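Local coordinates for protein pngf-ii (Elizabethkingia meningoseptica, PDB 4R4X) that probably hydrolyses, as a peptide:N-glycosidase, the amide bond that joins N-linked glycans to asparagine side chains, so deglycosylating N-glycoproteins, at residues L266-G269 / V270-P274; F306-G309 / H310-K314; I315-G319 / K320-N324; Q330-T333 / E334-P337; D476-S480 / S481-R485. One frame throughout, in Å; residues are numbered along the deposited sequence.

Contact 1: L266-G269 / V270-P274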
loop_
_atom_site.group_PDB
_atom_site.type_symbol
_atom_site.label_atom_id
_atom_site.label_comp_id
_atom_site.label_asym_id
_atom_site.label_seq_id
_atom_site.Cartn_x
_atom_site.Cartn_y
_atom_site.Cartn_z
ATOM N N LEU A 266 28.034 2.041 1.304
ATOM C CA LEU A 266 27.687 2.422 -0.061
ATOM C C LEU A 266 28.509 3.613 -0.563
ATOM O O LEU A 266 28.938 3.621 -1.721
ATOM C CB LEU A 266 26.202 2.737 -0.174
ATOM C CG LEU A 266 25.191 1.606 0.048
ATOM C CD1 LEU A 266 23.822 2.207 0.244
ATOM C CD2 LEU A 266 25.153 0.654 -1.139
ATOM N N THR A 267 28.728 4.617 0.281
ATOM C CA THR A 267 29.381 5.841 -0.195
ATOM C C THR A 267 30.902 5.748 -0.192
ATOM O O THR A 267 31.567 6.302 -1.088
ATOM C CB THR A 267 28.975 7.077 0.632
ATOM O OG1 THR A 267 29.289 6.841 1.990
ATOM C CG2 THR A 267 27.506 7.373 0.496
ATOM N N GLN A 268 31.453 5.086 0.822
ATOM C CA GLN A 268 32.913 4.949 0.974
ATOM C C GLN A 268 33.452 3.652 0.389
ATOM O O GLN A 268 34.596 3.598 -0.067
ATOM C CB GLN A 268 33.333 4.973 2.448
ATOM C CG GLN A 268 32.916 6.209 3.210
ATOM C CD GLN A 268 33.159 7.477 2.431
ATOM O OE1 GLN A 268 32.216 8.219 2.141
ATOM N NE2 GLN A 268 34.422 7.719 2.049
ATOM N N GLY A 269 32.639 2.606 0.416
ATOM C CA GLY A 269 33.125 1.298 0.052
ATOM C C GLY A 269 32.929 0.260 1.128
ATOM O O GLY A 269 32.839 0.544 2.333
ATOM N N VAL A 270 32.893 -0.980 0.668
ATOM C CA VAL A 270 32.536 -2.085 1.508
ATOM C C VAL A 270 33.486 -2.215 2.714
ATOM O O VAL A 270 33.098 -2.756 3.737
ATOM C CB VAL A 270 32.484 -3.387 0.685
ATOM C CG1 VAL A 270 33.894 -3.895 0.375
ATOM C CG2 VAL A 270 31.676 -4.435 1.417
ATOM N N LYS A 271 34.716 -1.703 2.613
ATOM C CA LYS A 271 35.663 -1.821 3.734
ATOM C C LYS A 271 35.199 -1.068 4.989
ATOM O O LYS A 271 35.625 -1.391 6.087
ATOM C CB LYS A 271 37.064 -1.344 3.311
ATOM C CG LYS A 271 38.174 -1.699 4.294
ATOM C CD LYS A 271 39.547 -1.258 3.789
ATOM C CE LYS A 271 40.663 -1.642 4.757
ATOM N NZ LYS A 271 40.590 -3.083 5.139
ATOM N N SER A 272 34.327 -0.078 4.840
ATOM C CA SER A 272 33.856 0.707 5.971
ATOM C C SER A 272 32.899 -0.071 6.874
ATOM O O SER A 272 32.732 0.283 8.007
ATOM C CB SER A 272 33.178 1.993 5.490
ATOM O OG SER A 272 34.144 2.880 4.977
ATOM N N LEU A 273 32.279 -1.121 6.343
ATOM C CA LEU A 273 31.379 -1.967 7.106
ATOM C C LEU A 273 32.146 -2.829 8.110
ATOM O O LEU A 273 33.237 -3.307 7.814
ATOM C CB LEU A 273 30.599 -2.876 6.155
ATOM C CG LEU A 273 29.719 -2.145 5.137
ATOM C CD1 LEU A 273 28.964 -3.148 4.278
ATOM C CD2 LEU A 273 28.760 -1.191 5.843
ATOM N N PRO A 274 31.584 -3.024 9.306
ATOM C CA PRO A 274 32.188 -3.957 10.274
ATOM C C PRO A 274 32.291 -5.379 9.731
ATOM O O PRO A 274 31.356 -5.862 9.077
ATOM C CB PRO A 274 31.223 -3.924 11.457
ATOM C CG PRO A 274 30.437 -2.684 11.314
ATOM C CD PRO A 274 30.423 -2.315 9.859
#
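The amide of Ser272 donates to Gly269 O, with N and O 3.0 Å apart and an N-H···O angle of 165°. It is the one hydrogen bond that spans the join between 266-269 and 270-274. Its donor stands above the carbonyl plane rather than on a lone pair, and the three-residue spacing matches the 3-10 turn of 270-272. Leu273 N repeats the pattern toward Val270 O at 3.2 Å. Helix 262-268 has ended just before. Gly269 is the first residue to leave helical angles, with a phi of 123°, at which a CB would press on the preceding carbonyl oxygen. Ser272 turns back toward the helix end. With OG beside its own backbone N (chi1 -71°), the hydroxyl oxygen comes 3.4 Å from Gln268 CB, while Ser272 CB lies 3.5 Å from Gly269 O. Gln268 bends at CB-CG and carries its amide away from the turn. Outside the two segments, Ser272 also touches Thr264, and Leu273 packs on Tyr262 and Tyr293. Since the side chains across the join meet by van der Waals contact alone, the exit from the helix is defined here by backbone: one nearly straight bond and a glycine with positive phi at the protein surface.

Contact 2: F306-G309 / H310-K314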
loop_
_atom_site.group_PDB
_atom_site.type_symbol
_atom_site.label_atom_id
_atom_site.label_comp_id
_atom_site.label_asym_id
_atom_site.label_seq_id
_atom_site.Cartn_x
_atom_site.Cartn_y
_atom_site.Cartn_z
ATOM N N PHE A 306 10.861 -14.134 -14.446
ATOM C CA PHE A 306 11.746 -14.253 -15.593
ATOM C C PHE A 306 11.267 -13.387 -16.768
ATOM O O PHE A 306 10.330 -13.756 -17.470
ATOM C CB PHE A 306 11.779 -15.687 -16.058
ATOM C CG PHE A 306 12.498 -16.644 -15.145
ATOM C CD1 PHE A 306 13.855 -16.909 -15.318
ATOM C CD2 PHE A 306 11.804 -17.365 -14.194
ATOM C CE1 PHE A 306 14.497 -17.861 -14.536
ATOM C CE2 PHE A 306 12.444 -18.289 -13.396
ATOM C CZ PHE A 306 13.789 -18.540 -13.564
ATOM N N GLY A 307 11.875 -12.224 -16.930
ATOM C CA GLY A 307 11.783 -11.409 -18.156
ATOM C C GLY A 307 10.466 -10.765 -18.528
ATOM O O GLY A 307 10.164 -10.551 -19.733
ATOM N N ILE A 308 9.683 -10.411 -17.525
ATOM C CA ILE A 308 8.350 -9.877 -17.783
ATOM C C ILE A 308 8.353 -8.544 -18.541
ATOM O O ILE A 308 9.144 -7.636 -18.268
ATOM C CB ILE A 308 7.526 -9.740 -16.496
ATOM C CG1 ILE A 308 6.036 -9.616 -16.841
ATOM C CG2 ILE A 308 7.992 -8.536 -15.669
ATOM C CD1 ILE A 308 5.140 -9.710 -15.636
ATOM N N GLY A 309 7.461 -8.463 -19.513
ATOM C CA GLY A 309 7.328 -7.287 -20.334
ATOM C C GLY A 309 8.230 -7.410 -21.528
ATOM O O GLY A 309 7.752 -7.639 -22.639
ATOM N N HIS A 310 9.534 -7.327 -21.289
ATOM C CA HIS A 310 10.517 -7.339 -22.378
ATOM C C HIS A 310 10.424 -8.565 -23.279
ATOM O O HIS A 310 10.482 -8.454 -24.508
ATOM C CB HIS A 310 11.928 -7.218 -21.841
ATOM C CG HIS A 310 12.961 -7.036 -22.911
ATOM N ND1 HIS A 310 13.256 -5.806 -23.461
ATOM C CD2 HIS A 310 13.760 -7.933 -23.536
ATOM C CE1 HIS A 310 14.192 -5.954 -24.385
ATOM N NE2 HIS A 310 14.525 -7.232 -24.435
ATOM N N PHE A 311 10.287 -9.735 -22.674
ATOM C CA PHE A 311 10.236 -10.953 -23.437
ATOM C C PHE A 311 8.830 -11.421 -23.872
ATOM O O PHE A 311 8.722 -12.474 -24.471
ATOM C CB PHE A 311 10.939 -12.057 -22.633
ATOM C CG PHE A 311 12.419 -11.854 -22.524
ATOM C CD1 PHE A 311 12.953 -11.034 -21.559
ATOM C CD2 PHE A 311 13.285 -12.472 -23.421
ATOM C CE1 PHE A 311 14.329 -10.826 -21.478
ATOM C CE2 PHE A 311 14.661 -12.276 -23.352
ATOM C CZ PHE A 311 15.184 -11.450 -22.367
ATOM N N ASN A 312 7.773 -10.668 -23.587
ATOM C CA ASN A 312 6.395 -11.137 -23.825
ATOM C C ASN A 312 6.111 -11.477 -25.286
ATOM O O ASN A 312 5.532 -12.521 -25.575
ATOM C CB ASN A 312 5.361 -10.115 -23.375
ATOM C CG ASN A 312 5.275 -9.985 -21.860
ATOM O OD1 ASN A 312 6.114 -10.492 -21.142
ATOM N ND2 ASN A 312 4.272 -9.290 -21.394
ATOM N N GLU A 313 6.490 -10.587 -26.192
ATOM C CA GLU A 313 6.250 -10.827 -27.634
ATOM C C GLU A 313 7.268 -11.800 -28.221
ATOM O O GLU A 313 7.010 -12.410 -29.255
ATOM C CB GLU A 313 6.210 -9.512 -28.431
ATOM C CG GLU A 313 5.162 -8.521 -27.937
ATOM C CD GLU A 313 4.879 -7.361 -28.899
ATOM O OE1 GLU A 313 3.775 -6.780 -28.791
ATOM O OE2 GLU A 313 5.728 -7.032 -29.764
ATOM N N LYS A 314 8.407 -11.966 -27.558
ATOM C CA LYS A 314 9.484 -12.836 -28.044
ATOM C C LYS A 314 9.264 -14.309 -27.776
ATOM O O LYS A 314 9.833 -15.150 -28.456
ATOM C CB LYS A 314 10.816 -12.502 -27.364
ATOM C CG LYS A 314 11.226 -11.046 -27.421
ATOM C CD LYS A 314 12.738 -10.939 -27.517
ATOM C CE LYS A 314 13.261 -9.696 -26.836
ATOM N NZ LYS A 314 12.478 -8.487 -27.211
HETATM O O HOH W 1 7.428 -7.813 -25.602
#
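A type I beta turn from Gly309 to Asn312 reverses the loop between strands 297-303 and 326-331, closed by Asn312 N donating to Gly309 O at 3.2 Å. The side chain of Asn312 adds a second tie in the other direction: Gly309 N donates to Asn312 OD1 at 2.9 Å, from well above the amide plane (54°). A chi1 of -71° sets CG beside the backbone N of Asn312 and brings OD1 back over the start of the turn, so both polar groups of Gly309 are engaged by one residue. A second bond, spanning four residues, overlaps the turn: Phe311 N donates to Gly307 O at 3.1 Å, the donor lying nearly along the C=O axis. The same oxygen rests at the edge of the Phe311 ring, 3.4 Å from CD1 and in the ring plane, while His310 CD2 sits 3.6 Å above one face near the rim. A water accepts from Glu313 N and donates to Gly309 O, linking the turn to the next residue. The whole unit lies beside strand 231-240, where Ile308 packs on Gln238 and Lys239 and His310 meets Ser240; Asn312 touches the loop residue Pro469.

Contact 3: I315-G319 / K320-N324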
loop_
_atom_site.group_PDB
_atom_site.type_symbol
_atom_site.label_atom_id
_atom_site.label_comp_id
_atom_site.label_asym_id
_atom_site.label_seq_id
_atom_site.Cartn_x
_atom_site.Cartn_y
_atom_site.Cartn_z
ATOM N N ILE A 315 8.506 -14.614 -26.734
ATOM C CA ILE A 315 8.306 -15.974 -26.299
ATOM C C ILE A 315 6.822 -16.235 -26.432
ATOM O O ILE A 315 6.026 -15.686 -25.684
ATOM C CB ILE A 315 8.796 -16.163 -24.852
ATOM C CG1 ILE A 315 10.290 -15.873 -24.792
ATOM C CG2 ILE A 315 8.539 -17.581 -24.356
ATOM C CD1 ILE A 315 10.884 -16.040 -23.424
ATOM N N GLN A 316 6.453 -17.031 -27.429
ATOM C CA GLN A 316 5.061 -17.346 -27.675
ATOM C C GLN A 316 4.845 -18.796 -27.336
ATOM O O GLN A 316 5.459 -19.680 -27.929
ATOM C CB GLN A 316 4.703 -17.101 -29.146
ATOM C CG GLN A 316 5.039 -15.712 -29.673
ATOM C CD GLN A 316 4.800 -15.625 -31.173
ATOM O OE1 GLN A 316 5.716 -15.806 -31.976
ATOM N NE2 GLN A 316 3.559 -15.395 -31.554
ATOM N N LEU A 317 3.987 -19.048 -26.361
ATOM C CA LEU A 317 3.623 -20.404 -25.991
ATOM C C LEU A 317 2.110 -20.483 -26.028
ATOM O O LEU A 317 1.441 -19.616 -25.464
ATOM C CB LEU A 317 4.159 -20.770 -24.597
ATOM C CG LEU A 317 5.688 -20.847 -24.397
ATOM C CD1 LEU A 317 6.060 -20.936 -22.921
ATOM C CD2 LEU A 317 6.296 -22.018 -25.139
ATOM N N LYS A 318 1.561 -21.504 -26.681
ATOM C CA LYS A 318 0.091 -21.621 -26.825
ATOM C C LYS A 318 -0.600 -21.553 -25.472
ATOM O O LYS A 318 -0.217 -22.266 -24.547
ATOM C CB LYS A 318 -0.329 -22.927 -27.507
ATOM C CG LYS A 318 -1.810 -22.987 -27.840
ATOM C CD LYS A 318 -2.178 -24.219 -28.650
ATOM C CE LYS A 318 -3.666 -24.256 -28.969
ATOM N NZ LYS A 318 -3.962 -25.538 -29.688
ATOM N N GLY A 319 -1.617 -20.701 -25.383
ATOM C CA GLY A 319 -2.481 -20.586 -24.199
ATOM C C GLY A 319 -1.900 -19.765 -23.062
ATOM O O GLY A 319 -2.479 -19.721 -21.975
ATOM N N LYS A 320 -0.746 -19.142 -23.289
ATOM C CA LYS A 320 -0.078 -18.370 -22.232
ATOM C C LYS A 320 -0.049 -16.904 -22.626
ATOM O O LYS A 320 0.675 -16.526 -23.513
ATOM C CB LYS A 320 1.308 -18.929 -21.913
ATOM C CG LYS A 320 1.181 -20.162 -21.023
ATOM C CD LYS A 320 2.476 -20.793 -20.640
ATOM C CE LYS A 320 2.209 -21.943 -19.681
ATOM N NZ LYS A 320 1.629 -23.112 -20.382
ATOM N N ASN A 321 -0.890 -16.104 -21.985
ATOM C CA ASN A 321 -0.948 -14.667 -22.260
ATOM C C ASN A 321 -0.270 -13.972 -21.095
ATOM O O ASN A 321 -0.786 -13.953 -19.990
ATOM C CB ASN A 321 -2.384 -14.198 -22.426
ATOM C CG ASN A 321 -3.080 -14.853 -23.607
ATOM O OD1 ASN A 321 -2.567 -14.862 -24.726
ATOM N ND2 ASN A 321 -4.264 -15.400 -23.365
ATOM N N TRP A 322 0.928 -13.461 -21.351
ATOM C CA TRP A 322 1.805 -12.993 -20.285
ATOM C C TRP A 322 1.290 -11.694 -19.732
ATOM O O TRP A 322 0.699 -10.878 -20.449
ATOM C CB TRP A 322 3.249 -12.796 -20.793
ATOM C CG TRP A 322 3.806 -13.976 -21.550
ATOM C CD1 TRP A 322 4.137 -14.009 -22.874
ATOM C CD2 TRP A 322 4.090 -15.300 -21.036
ATOM N NE1 TRP A 322 4.624 -15.249 -23.208
ATOM C CE2 TRP A 322 4.592 -16.062 -22.106
ATOM C CE3 TRP A 322 3.995 -15.897 -19.776
ATOM C CZ2 TRP A 322 4.983 -17.391 -21.963
ATOM C CZ3 TRP A 322 4.376 -17.222 -19.637
ATOM C CH2 TRP A 322 4.870 -17.949 -20.720
ATOM N N HIS A 323 1.518 -11.501 -18.444
ATOM C CA HIS A 323 1.220 -10.221 -17.835
ATOM C C HIS A 323 2.273 -9.199 -18.226
ATOM O O HIS A 323 3.361 -9.557 -18.672
ATOM C CB HIS A 323 1.172 -10.342 -16.317
ATOM C CG HIS A 323 0.111 -11.256 -15.834
ATOM N ND1 HIS A 323 -1.196 -11.168 -16.268
ATOM C CD2 HIS A 323 0.158 -12.295 -14.971
ATOM C CE1 HIS A 323 -1.911 -12.107 -15.668
ATOM N NE2 HIS A 323 -1.116 -12.786 -14.859
ATOM N N ASN A 324 1.933 -7.931 -18.051
ATOM C CA ASN A 324 2.791 -6.814 -18.495
ATOM C C ASN A 324 3.826 -6.335 -17.504
ATOM O O ASN A 324 4.894 -5.832 -17.893
ATOM C CB ASN A 324 1.895 -5.648 -18.938
ATOM C CG ASN A 324 1.106 -6.000 -20.198
ATOM O OD1 ASN A 324 1.611 -6.704 -21.059
ATOM N ND2 ASN A 324 -0.121 -5.533 -20.297
HETATM O O HOH W 2 2.513 -16.799 -25.469
HETATM O O HOH W 3 -0.695 -23.044 -21.925
HETATM O O HOH W 4 -3.110 -17.159 -20.499
#
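Lys320, Trp322 and Leu317 carry most of the contact, which is built on the type II beta turn from Leu317 to Lys320. Lys320 N closes the turn on Leu317 O at 3.1 Å, and Lys320 CB lies 3.6 Å from that same oxygen. The lysine chain is extended as far as CE and bends only at its last torsion, chi4 74°. The bend brings Lys320 NZ to a water that accepts from it at 2.8 Å and donates to Lys318 O, linking the ammonium group to the tip of the turn. Trp322 reaches across the loop with the edge of its indole. Trp322 NE1 donates to Ile315 O at 2.9 Å; the bond is fairly straight (162°), and the oxygen lies within 12° of the ring plane. Farther along the same edge, Leu317 CD1 approaches Trp322 CZ2 at 3.8 Å, also near the ring plane, so the methyl group meets the rim rather than a face. A second water accepts from Leu317 N at 2.8 Å and lies 2.7 Å from Lys320 O. The indole also packs on Asn312, Arg465 and Pro469. The chemistry divides accordingly: the indole edge joins the two arms through one directional bond and apolar contact, whereas the exposed tip relies on its turn bond and on water bridges.

Contact 4: Q330-T333 / E334-P337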
loop_
_atom_site.group_PDB
_atom_site.type_symbol
_atom_site.label_atom_id
_atom_site.label_comp_id
_atom_site.label_asym_id
_atom_site.label_seq_id
_atom_site.Cartn_x
_atom_site.Cartn_y
_atom_site.Cartn_z
ATOM N N GLN A 330 3.479 -4.630 0.282
ATOM C CA GLN A 330 3.615 -5.174 1.626
ATOM C C GLN A 330 3.172 -4.169 2.709
ATOM O O GLN A 330 3.500 -2.973 2.656
ATOM C CB GLN A 330 5.065 -5.541 1.884
ATOM C CG GLN A 330 5.272 -6.175 3.267
ATOM C CD GLN A 330 6.488 -7.051 3.368
ATOM O OE1 GLN A 330 7.243 -7.032 4.371
ATOM N NE2 GLN A 330 6.699 -7.825 2.372
ATOM N N ASP A 331 2.442 -4.686 3.678
ATOM C CA ASP A 331 2.065 -3.971 4.907
ATOM C C ASP A 331 3.322 -3.879 5.761
ATOM O O ASP A 331 3.933 -4.892 6.072
ATOM C CB ASP A 331 0.983 -4.782 5.584
ATOM C CG ASP A 331 0.443 -4.157 6.878
ATOM O OD1 ASP A 331 1.042 -3.195 7.425
ATOM O OD2 ASP A 331 -0.592 -4.683 7.344
ATOM N N ILE A 332 3.731 -2.669 6.108
ATOM C CA ILE A 332 4.919 -2.470 6.933
ATOM C C ILE A 332 4.599 -1.662 8.210
ATOM O O ILE A 332 5.477 -0.983 8.752
ATOM C CB ILE A 332 6.044 -1.771 6.134
ATOM C CG1 ILE A 332 5.530 -0.535 5.405
ATOM C CG2 ILE A 332 6.672 -2.724 5.130
ATOM C CD1 ILE A 332 6.672 0.309 4.849
ATOM N N THR A 333 3.377 -1.798 8.704
ATOM C CA THR A 333 2.843 -1.013 9.856
ATOM C C THR A 333 3.726 -1.128 11.092
ATOM O O THR A 333 3.966 -0.132 11.787
ATOM C CB THR A 333 1.377 -1.441 10.154
ATOM O OG1 THR A 333 0.565 -1.116 9.013
ATOM C CG2 THR A 333 0.816 -0.762 11.403
ATOM N N GLU A 334 4.279 -2.319 11.326
ATOM C CA GLU A 334 5.196 -2.540 12.448
ATOM C C GLU A 334 6.538 -1.753 12.405
ATOM O O GLU A 334 7.238 -1.668 13.423
ATOM C CB GLU A 334 5.465 -4.066 12.641
ATOM C CG GLU A 334 6.521 -4.696 11.737
ATOM C CD GLU A 334 6.032 -5.077 10.340
ATOM O OE1 GLU A 334 4.983 -4.573 9.893
ATOM O OE2 GLU A 334 6.712 -5.887 9.676
ATOM N N LEU A 335 6.912 -1.205 11.252
ATOM C CA LEU A 335 8.140 -0.404 11.160
ATOM C C LEU A 335 7.903 1.097 11.354
ATOM O O LEU A 335 8.831 1.911 11.213
ATOM C CB LEU A 335 8.843 -0.662 9.813
ATOM C CG LEU A 335 9.236 -2.119 9.557
ATOM C CD1 LEU A 335 9.800 -2.308 8.158
ATOM C CD2 LEU A 335 10.228 -2.571 10.625
ATOM N N ARG A 336 6.666 1.444 11.684
ATOM C CA ARG A 336 6.276 2.817 11.973
ATOM C C ARG A 336 7.289 3.574 12.876
ATOM O O ARG A 336 7.684 4.672 12.538
ATOM C CB ARG A 336 4.862 2.856 12.574
ATOM C CG ARG A 336 4.329 4.274 12.795
ATOM C CD ARG A 336 3.075 4.310 13.662
ATOM N NE ARG A 336 3.396 3.854 15.011
ATOM C CZ ARG A 336 4.060 4.583 15.906
ATOM N NH1 ARG A 336 4.438 5.835 15.643
ATOM N NH2 ARG A 336 4.323 4.054 17.083
ATOM N N PRO A 337 7.739 2.965 13.991
ATOM C CA PRO A 337 8.694 3.670 14.866
ATOM C C PRO A 337 10.019 4.046 14.194
ATOM O O PRO A 337 10.635 5.018 14.594
ATOM C CB PRO A 337 8.933 2.681 16.009
ATOM C CG PRO A 337 7.696 1.834 16.018
ATOM C CD PRO A 337 7.341 1.668 14.558
HETATM O O HOH W 5 3.058 -5.752 8.717
HETATM O O HOH W 6 2.590 1.030 14.085
#
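Strand 326-331 passes into helix 336-339 through a short 3-10 turn. Leu335 N donates to Ile332 O at 2.9 Å, and Arg336 N donates to Thr333 O at 3.1 Å; both donors stand above the carbonyl planes, by 42° and 54°. An Asx turn fixes the start: Asp331 OD1 accepts from Thr333 N at 3.0 Å and from Thr333 OG1 at 2.7 Å, the latter on the syn side. One carboxylate oxygen thus holds both the amide and the hydroxyl of Thr333. Glu334 folds back over the turn. Its CG sits between the backbone N and the carbonyl carbon (chi1 82°), and a further bend at CB-CG lays Glu334 OE1 3.4 Å from Ile332 C. A water donates to both Glu334 OE1 and Asp331 O. The other oxygen, Glu334 OE2, forms a salt bridge with Arg422 and a hydrogen bond with Tyr498, tying the turn to strands 416-428 and 493-504. Leu335 CD1 meets Ile332 CB at 4.3 Å and packs also on Ile297 and Leu299. Arg336 keeps its CB 3.2 Å from Thr333 O but leads its NH1 away from the turn to Ile226 O. A buried strand-to-helix passage results, with an Asx turn at the strand end and successive 3-10 bonds leading into the first residues of the helix.

Contact 5: D476-S480 / S481-R485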
loop_
_atom_site.group_PDB
_atom_site.type_symbol
_atom_site.label_atom_id
_atom_site.label_comp_id
_atom_site.label_asym_id
_atom_site.label_seq_id
_atom_site.Cartn_x
_atom_site.Cartn_y
_atom_site.Cartn_z
ATOM N N ASP A 476 10.951 -32.520 -18.343
ATOM C CA ASP A 476 9.874 -33.154 -17.547
ATOM C C ASP A 476 8.516 -32.468 -17.636
ATOM O O ASP A 476 7.551 -32.903 -16.986
ATOM C CB ASP A 476 10.275 -33.285 -16.064
ATOM C CG ASP A 476 10.568 -31.948 -15.391
ATOM O OD1 ASP A 476 10.341 -30.885 -15.994
ATOM O OD2 ASP A 476 11.011 -31.959 -14.222
ATOM N N GLY A 477 8.466 -31.380 -18.394
ATOM C CA GLY A 477 7.256 -30.607 -18.609
ATOM C C GLY A 477 7.010 -29.426 -17.688
ATOM O O GLY A 477 5.982 -28.740 -17.810
ATOM N N LEU A 478 7.907 -29.233 -16.732
ATOM C CA LEU A 478 7.825 -28.126 -15.785
ATOM C C LEU A 478 8.679 -26.971 -16.287
ATOM O O LEU A 478 9.619 -27.177 -17.058
ATOM C CB LEU A 478 8.336 -28.586 -14.399
ATOM C CG LEU A 478 7.424 -29.621 -13.726
ATOM C CD1 LEU A 478 8.120 -30.292 -12.512
ATOM C CD2 LEU A 478 6.122 -28.972 -13.323
ATOM N N SER A 479 8.344 -25.777 -15.818
ATOM C CA SER A 479 9.097 -24.566 -16.047
ATOM C C SER A 479 9.768 -24.167 -14.738
ATOM O O SER A 479 9.275 -24.481 -13.662
ATOM C CB SER A 479 8.127 -23.467 -16.536
ATOM O OG SER A 479 8.804 -22.374 -17.141
ATOM N N SER A 480 10.906 -23.488 -14.820
ATOM C CA SER A 480 11.667 -23.130 -13.631
ATOM C C SER A 480 10.821 -22.384 -12.610
ATOM O O SER A 480 10.954 -22.635 -11.411
ATOM C CB SER A 480 12.900 -22.290 -13.989
ATOM O OG SER A 480 13.660 -22.030 -12.813
ATOM N N SER A 481 9.937 -21.504 -13.077
ATOM C CA SER A 481 9.128 -20.677 -12.189
ATOM C C SER A 481 8.061 -21.476 -11.420
ATOM O O SER A 481 7.511 -20.971 -10.468
ATOM C CB SER A 481 8.482 -19.489 -12.984
ATOM O OG SER A 481 7.532 -19.932 -13.933
ATOM N N ASP A 482 7.766 -22.701 -11.859
ATOM C CA ASP A 482 6.828 -23.599 -11.202
ATOM C C ASP A 482 7.407 -24.289 -9.958
ATOM O O ASP A 482 6.646 -24.780 -9.131
ATOM C CB ASP A 482 6.419 -24.745 -12.138
ATOM C CG ASP A 482 5.739 -24.285 -13.441
ATOM O OD1 ASP A 482 5.130 -23.185 -13.460
ATOM O OD2 ASP A 482 5.766 -25.081 -14.418
ATOM N N LEU A 483 8.731 -24.390 -9.865
ATOM C CA LEU A 483 9.345 -25.286 -8.921
ATOM C C LEU A 483 9.275 -24.766 -7.479
ATOM O O LEU A 483 9.400 -23.561 -7.230
ATOM C CB LEU A 483 10.792 -25.544 -9.300
ATOM C CG LEU A 483 11.052 -26.079 -10.708
ATOM C CD1 LEU A 483 12.535 -26.098 -10.911
ATOM C CD2 LEU A 483 10.457 -27.470 -10.858
ATOM N N SER A 484 9.048 -25.689 -6.557
ATOM C CA SER A 484 9.010 -25.399 -5.129
ATOM C C SER A 484 10.411 -24.992 -4.638
ATOM O O SER A 484 11.429 -25.542 -5.083
ATOM C CB SER A 484 8.462 -26.622 -4.356
ATOM O OG SER A 484 7.093 -26.856 -4.666
ATOM N N ARG A 485 10.466 -24.001 -3.740
ATOM C CA ARG A 485 11.714 -23.370 -3.357
ATOM C C ARG A 485 11.735 -23.024 -1.884
ATOM O O ARG A 485 10.690 -22.999 -1.235
ATOM C CB ARG A 485 11.882 -22.082 -4.145
ATOM C CG ARG A 485 12.307 -22.281 -5.585
ATOM C CD ARG A 485 12.248 -20.940 -6.301
ATOM N NE ARG A 485 12.856 -20.993 -7.612
ATOM C CZ ARG A 485 12.236 -21.298 -8.755
ATOM N NH1 ARG A 485 10.961 -21.630 -8.795
ATOM N NH2 ARG A 485 12.933 -21.286 -9.878
#
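Ser480 O is the tightly gripped point between 476-480 and 481-485. Leu483 N donates to it at 3.2 Å from above the carbonyl plane, and Arg485 brings both NH1 and NH2 to it, each at 2.8 Å. The oxygen lies within 13° of the guanidinium plane, so the two terminal nitrogens straddle a single acceptor end-on; neither N-H is straight, with angles of 141° and 138°. Arg485 NH2 also makes a weak bond to Ser480 OG, and the extended chain from CG to NE lets the group reach back across the turn. Its NE is paired with Glu436 in a salt bridge, and Trp488 adds a cation-pi contact.

Beside this lies a second ring of bonds. Asp482 N donates to Ser479 O at 2.9 Å, while Ser479 N returns a bond to Asp482 OD2 at 3.0 Å, from above the carboxylate plane. The Ser479 hydroxyl looks elsewhere, to Ser471. Toward the exposed end the contact is looser: Leu478 CD1 meets Leu483 CD2 at 4.0 Å, and Leu478 CD2 passes Asp482 OD2, both at van der Waals range. Within 476-480 itself, Asp476 OD1 accepts from Leu478 N, an Asx turn. Three N-H groups on one carbonyl, two of them from a cation, would probably polarise it, and the guanidinium ties the chain after the 3-10 segment back to Ser480.

In the fold
Going along the chain, the five contacts follow one another in series; none nests within or crosses another. Contact 1 closes the turn after helix 262-268, far from the rest (nearest atoms about 17 Å from contact 4). Contacts 2 and 3 fold consecutive parts of the long loop between strands 297-303 and 326-331, and they touch: Asn312 ND2 lies 2.9 Å from His323 O, a probable hydrogen bond. Contact 4 then ends strand 326-331 and starts helix 336-339. Contact 5 belongs to the PNGase F C-terminal region, yet it packs against contact 2, with Phe306 CZ 3.6 Å from Ser480 OG, joining loops of the N- and C-terminal PNGase F regions.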